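Local coordinates for glucose-inhibited division protein A-related protein, probable oxidoreductase (Thermus thermophilus, PDB 2CUL), which binds FAD in a Rossmann-type fold and is probably an oxidoreductase related to the glucose-inhibited division protein A family, at residues 49-54 and 215-220. Residues are numbered along the deposited sequence; the frame is centred on the assembly and turned at random.
With FAD (flavin-adenine dinucleotide), chain B.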
ATOM      1  N   PRO A  49     -18.397   1.761 -11.392  1.00 13.04           N
ATOM      2  CA  PRO A  49     -17.912   3.128 -11.184  1.00 13.70           C
ATOM      3  C   PRO A  49     -16.688   3.269 -10.279  1.00 12.56           C
ATOM      4  O   PRO A  49     -16.457   2.452  -9.387  1.00 13.85           O
ATOM      5  CB  PRO A  49     -19.134   3.826 -10.604  1.00 13.50           C
ATOM      6  CG  PRO A  49     -19.707   2.758  -9.734  1.00 17.63           C
ATOM      7  CD  PRO A  49     -19.630   1.525 -10.619  1.00 13.47           C
ATOM      8  N   PHE A  50     -15.916   4.324 -10.525  1.00 13.25           N
ATOM      9  CA  PHE A  50     -14.715   4.618  -9.754  1.00 13.72           C
ATOM     10  C   PHE A  50     -14.875   5.972  -9.071  1.00 13.86           C
ATOM     11  O   PHE A  50     -15.746   6.764  -9.435  1.00 13.82           O
ATOM     12  CB  PHE A  50     -13.501   4.675 -10.682  1.00 14.56           C
ATOM     13  CG  PHE A  50     -13.319   3.449 -11.523  1.00 12.55           C
ATOM     14  CD1 PHE A  50     -13.061   2.217 -10.935  1.00 10.78           C
ATOM     15  CD2 PHE A  50     -13.399   3.525 -12.911  1.00 12.88           C
ATOM     16  CE1 PHE A  50     -12.879   1.079 -11.714  1.00 11.01           C
ATOM     17  CE2 PHE A  50     -13.220   2.395 -13.699  1.00 12.57           C
ATOM     18  CZ  PHE A  50     -12.958   1.171 -13.102  1.00 12.16           C
ATOM     19  N   PRO A  51     -14.043   6.253  -8.057  1.00 11.89           N
ATOM     20  CA  PRO A  51     -14.151   7.547  -7.375  1.00 11.97           C
ATOM     21  C   PRO A  51     -13.823   8.646  -8.384  1.00 14.08           C
ATOM     22  O   PRO A  51     -12.820   8.564  -9.088  1.00 10.38           O
ATOM     23  CB  PRO A  51     -13.098   7.444  -6.277  1.00 11.25           C
ATOM     24  CG  PRO A  51     -13.075   5.972  -5.965  1.00 10.69           C
ATOM     25  CD  PRO A  51     -13.108   5.359  -7.350  1.00 11.62           C
ATOM     26  N   PRO A  52     -14.666   9.684  -8.475  1.00 16.16           N
ATOM     27  CA  PRO A  52     -14.415  10.771  -9.426  1.00 16.64           C
ATOM     28  C   PRO A  52     -13.030  11.417  -9.338  1.00 17.07           C
ATOM     29  O   PRO A  52     -12.576  11.800  -8.260  1.00 17.08           O
ATOM     30  CB  PRO A  52     -15.535  11.760  -9.114  1.00 19.11           C
ATOM     31  CG  PRO A  52     -16.658  10.860  -8.691  1.00 22.72           C
ATOM     32  CD  PRO A  52     -15.949   9.883  -7.778  1.00 20.98           C
ATOM     33  N   GLY A  53     -12.365  11.523 -10.487  1.00 15.25           N
ATOM     34  CA  GLY A  53     -11.048  12.138 -10.560  1.00 15.08           C
ATOM     35  C   GLY A  53      -9.894  11.367  -9.947  1.00 14.87           C
ATOM     36  O   GLY A  53      -8.775  11.873  -9.887  1.00 15.09           O
ATOM     37  N   SER A  54     -10.155  10.143  -9.507  1.00 12.02           N
ATOM     38  CA  SER A  54      -9.124   9.319  -8.883  1.00 12.34           C
ATOM     39  C   SER A  54      -8.112   8.754  -9.868  1.00 12.99           C
ATOM     40  O   SER A  54      -8.350   8.713 -11.074  1.00 11.29           O
ATOM     41  CB  SER A  54      -9.770   8.152  -8.135  1.00  9.40           C
ATOM     42  OG  SER A  54     -10.488   7.315  -9.031  1.00  9.66           O
ATOM     43  N   ARG A 215     -12.976   1.227  -2.850  1.00  7.88           N
ATOM     44  CA  ARG A 215     -12.848   1.488  -1.422  1.00  7.90           C
ATOM     45  C   ARG A 215     -11.393   1.817  -1.100  1.00  8.60           C
ATOM     46  O   ARG A 215     -11.106   2.729  -0.322  1.00  8.71           O
ATOM     47  CB  ARG A 215     -13.294   0.260  -0.627  1.00 11.46           C
ATOM     48  CG  ARG A 215     -13.299   0.454   0.877  1.00 20.13           C
ATOM     49  CD  ARG A 215     -14.515   1.244   1.333  1.00 28.20           C
ATOM     50  NE  ARG A 215     -14.556   1.374   2.787  1.00 34.73           N
ATOM     51  CZ  ARG A 215     -15.621   1.774   3.472  1.00 39.48           C
ATOM     52  NH1 ARG A 215     -16.743   2.087   2.837  1.00 41.84           N
ATOM     53  NH2 ARG A 215     -15.565   1.862   4.794  1.00 44.31           N
ATOM     54  N   MET A 216     -10.473   1.065  -1.698  1.00  7.33           N
ATOM     55  CA  MET A 216      -9.047   1.296  -1.484  1.00  5.92           C
ATOM     56  C   MET A 216      -8.706   2.704  -1.947  1.00  7.97           C
ATOM     57  O   MET A 216      -7.992   3.442  -1.266  1.00  8.36           O
ATOM     58  CB  MET A 216      -8.217   0.286  -2.279  1.00  7.31           C
ATOM     59  CG  MET A 216      -8.407  -1.161  -1.854  1.00  5.41           C
ATOM     60  SD  MET A 216      -7.913  -1.477  -0.137  1.00  9.10           S
ATOM     61  CE  MET A 216      -9.533  -1.559   0.656  1.00  9.30           C
ATOM     62  N   SER A 217      -9.227   3.071  -3.113  1.00  8.41           N
ATOM     63  CA  SER A 217      -8.995   4.392  -3.682  1.00  5.94           C
ATOM     64  C   SER A 217      -9.591   5.492  -2.804  1.00  9.64           C
ATOM     65  O   SER A 217      -8.934   6.498  -2.534  1.00  9.98           O
ATOM     66  CB  SER A 217      -9.595   4.461  -5.090  1.00 10.16           C
ATOM     67  OG  SER A 217      -9.494   5.771  -5.622  1.00  7.83           O
ATOM     68  N   GLU A 218     -10.834   5.306  -2.362  1.00  8.14           N
ATOM     69  CA  GLU A 218     -11.484   6.297  -1.509  1.00  8.25           C
ATOM     70  C   GLU A 218     -10.708   6.461  -0.208  1.00  9.39           C
ATOM     71  O   GLU A 218     -10.553   7.574   0.298  1.00 10.36           O
ATOM     72  CB  GLU A 218     -12.926   5.876  -1.211  1.00 10.16           C
ATOM     73  CG  GLU A 218     -13.761   5.724  -2.464  1.00 14.57           C
ATOM     74  CD  GLU A 218     -15.115   5.098  -2.201  1.00 19.06           C
ATOM     75  OE1 GLU A 218     -15.224   4.275  -1.266  1.00 15.47           O
ATOM     76  OE2 GLU A 218     -16.067   5.418  -2.945  1.00 24.27           O
ATOM     77  N   GLU A 219     -10.210   5.354   0.332  1.00  9.42           N
ATOM     78  CA  GLU A 219      -9.449   5.420   1.570  1.00 10.35           C
ATOM     79  C   GLU A 219      -8.132   6.158   1.379  1.00  9.92           C
ATOM     80  O   GLU A 219      -7.722   6.931   2.243  1.00  8.55           O
ATOM     81  CB  GLU A 219      -9.212   4.014   2.121  1.00  8.02           C
ATOM     82  CG  GLU A 219     -10.449   3.448   2.799  1.00  9.03           C
ATOM     83  CD  GLU A 219     -10.806   4.226   4.054  1.00  9.79           C
ATOM     84  OE1 GLU A 219     -10.183   3.973   5.104  1.00 12.09           O
ATOM     85  OE2 GLU A 219     -11.695   5.104   3.988  1.00 12.02           O
ATOM     86  N   GLY A 220      -7.473   5.926   0.246  1.00  8.72           N
ATOM     87  CA  GLY A 220      -6.219   6.605  -0.027  1.00  8.76           C
ATOM     88  C   GLY A 220      -6.423   8.104  -0.149  1.00  8.63           C
ATOM     89  O   GLY A 220      -5.610   8.893   0.336  1.00 10.00           O
TER
HETATM   90  PA  FAD B 301      -2.218  -3.721  -3.040  1.00  7.35           P
HETATM   91  O1A FAD B 301      -2.037  -5.180  -2.997  1.00  7.04           O
HETATM   92  O2A FAD B 301      -2.922  -3.101  -4.193  1.00  9.30           O
HETATM   93  O5B FAD B 301      -0.795  -3.009  -2.926  1.00  7.46           O
HETATM   94  C5B FAD B 301       0.122  -3.396  -1.900  1.00  6.88           C
HETATM   95  C4B FAD B 301       1.502  -2.986  -2.398  1.00  6.31           C
HETATM   96  O4B FAD B 301       2.384  -3.041  -1.276  1.00  6.30           O
HETATM   97  C3B FAD B 301       2.099  -3.921  -3.469  1.00  8.52           C
HETATM   98  O3B FAD B 301       2.587  -3.206  -4.584  1.00 11.66           O
HETATM   99  C2B FAD B 301       3.166  -4.660  -2.716  1.00  9.58           C
HETATM  100  O2B FAD B 301       4.203  -5.210  -3.495  1.00 10.34           O
HETATM  101  C1B FAD B 301       3.614  -3.601  -1.713  1.00  9.36           C
HETATM  102  N9A FAD B 301       4.310  -4.115  -0.536  1.00  8.53           N
HETATM  103  C8A FAD B 301       3.828  -5.014   0.387  1.00  7.89           C
HETATM  104  N7A FAD B 301       4.711  -5.274   1.344  1.00  8.94           N
HETATM  105  C5A FAD B 301       5.810  -4.504   1.020  1.00  7.81           C
HETATM  106  C6A FAD B 301       7.070  -4.342   1.645  1.00  7.36           C
HETATM  107  N6A FAD B 301       7.425  -4.966   2.755  1.00  8.21           N
HETATM  108  N1A FAD B 301       7.970  -3.474   1.050  1.00  8.14           N
HETATM  109  C2A FAD B 301       7.627  -2.810  -0.106  1.00  8.34           C
HETATM  110  N3A FAD B 301       6.436  -2.926  -0.752  1.00  6.27           N
HETATM  111  C4A FAD B 301       5.567  -3.783  -0.150  1.00  7.51           C
HETATM  112  N1  FAD B 301     -10.914  -6.090  -5.042  1.00  8.31           N
HETATM  113  C2  FAD B 301     -11.599  -5.833  -6.208  1.00 10.43           C
HETATM  114  O2  FAD B 301     -12.176  -4.786  -6.376  1.00 11.25           O
HETATM  115  N3  FAD B 301     -11.614  -6.818  -7.207  1.00 10.27           N
HETATM  116  C4  FAD B 301     -10.987  -8.041  -7.102  1.00 12.94           C
HETATM  117  O4  FAD B 301     -11.041  -8.873  -8.033  1.00 14.37           O
HETATM  118  C4X FAD B 301     -10.288  -8.305  -5.905  1.00 11.20           C
HETATM  119  N5  FAD B 301      -9.640  -9.519  -5.723  1.00  8.90           N
HETATM  120  C5X FAD B 301      -8.954  -9.784  -4.552  1.00  7.34           C
HETATM  121  C6  FAD B 301      -8.311 -11.011  -4.393  1.00  9.40           C
HETATM  122  C7  FAD B 301      -7.591 -11.335  -3.227  1.00 11.64           C
HETATM  123  C7M FAD B 301      -6.915 -12.680  -3.125  1.00 12.23           C
HETATM  124  C8  FAD B 301      -7.527 -10.356  -2.173  1.00 10.49           C
HETATM  125  C8M FAD B 301      -6.773 -10.618  -0.897  1.00 11.13           C
HETATM  126  C9  FAD B 301      -8.181  -9.107  -2.315  1.00 10.57           C
HETATM  127  C9A FAD B 301      -8.904  -8.790  -3.496  1.00  9.12           C
HETATM  128  N10 FAD B 301      -9.581  -7.534  -3.685  1.00  7.30           N
HETATM  129  C10 FAD B 301     -10.273  -7.294  -4.886  1.00 10.25           C
HETATM  130  C1' FAD B 301      -9.587  -6.455  -2.617  1.00  8.29           C
HETATM  131  C2' FAD B 301      -8.715  -5.195  -2.819  1.00  8.60           C
HETATM  132  O2' FAD B 301      -9.331  -4.348  -3.751  1.00  8.92           O
HETATM  133  C3' FAD B 301      -7.288  -5.525  -3.299  1.00  9.38           C
HETATM  134  O3' FAD B 301      -6.616  -6.379  -2.375  1.00  9.50           O
HETATM  135  C4' FAD B 301      -6.401  -4.273  -3.459  1.00  9.60           C
HETATM  136  O4' FAD B 301      -5.211  -4.581  -4.179  1.00  8.11           O
HETATM  137  C5' FAD B 301      -6.066  -3.718  -2.060  1.00  8.71           C
HETATM  138  O5' FAD B 301      -5.281  -2.522  -2.195  1.00  7.20           O
HETATM  139  P   FAD B 301      -4.011  -2.227  -1.293  1.00  7.81           P
HETATM  140  O1P FAD B 301      -3.554  -0.896  -1.728  1.00  7.40           O
HETATM  141  O2P FAD B 301      -4.340  -2.378   0.165  1.00  8.29           O
HETATM  142  O3P FAD B 301      -2.962  -3.342  -1.661  1.00  6.38           O
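Pro51 turns its ring carbon CG to two helix side chains at once, Ser217 and Glu218. Its CG lies 3.6 Å from Ser217 OG and equally 3.6 Å from Glu218 CG. The side chains of Pro51 and Glu218 cross at about a right angle, and it is the aliphatic part of Glu218 that touches the ring. With chi1 at 175°, Ser217 OG swings away from its backbone N and comes up against the loop. There it also packs against Ser54 CB at 3.5 Å. The two hydroxyls are not bonded to each other; each has its own hydrogen-bond partner. Ser217 OG is hydrogen-bonded to Glu17 OE1, and Ser54 OG caps Glu57 N as the N-cap of helix 55-59. Ser54 OG also donates to Pro51 O at 2.6 Å, in the carbonyl plane and on a lone pair. Ser54 N reaches the same oxygen at 3.1 Å and closes a type II turn from Pro51 to Ser54. Two donors thus grip one carbonyl and fix the turn beside the helix. Met216, the residue before Ser217, faces FAD, with its CG 3.4 Å from FAD O5', and does not touch the loop. The contact joins the loop between strand 29-33 and helix 55-59 to helix 213-230. Leu56 of helix 55-59 touches both Pro51 and Ser217, and Glu17 brings in helix 13-24.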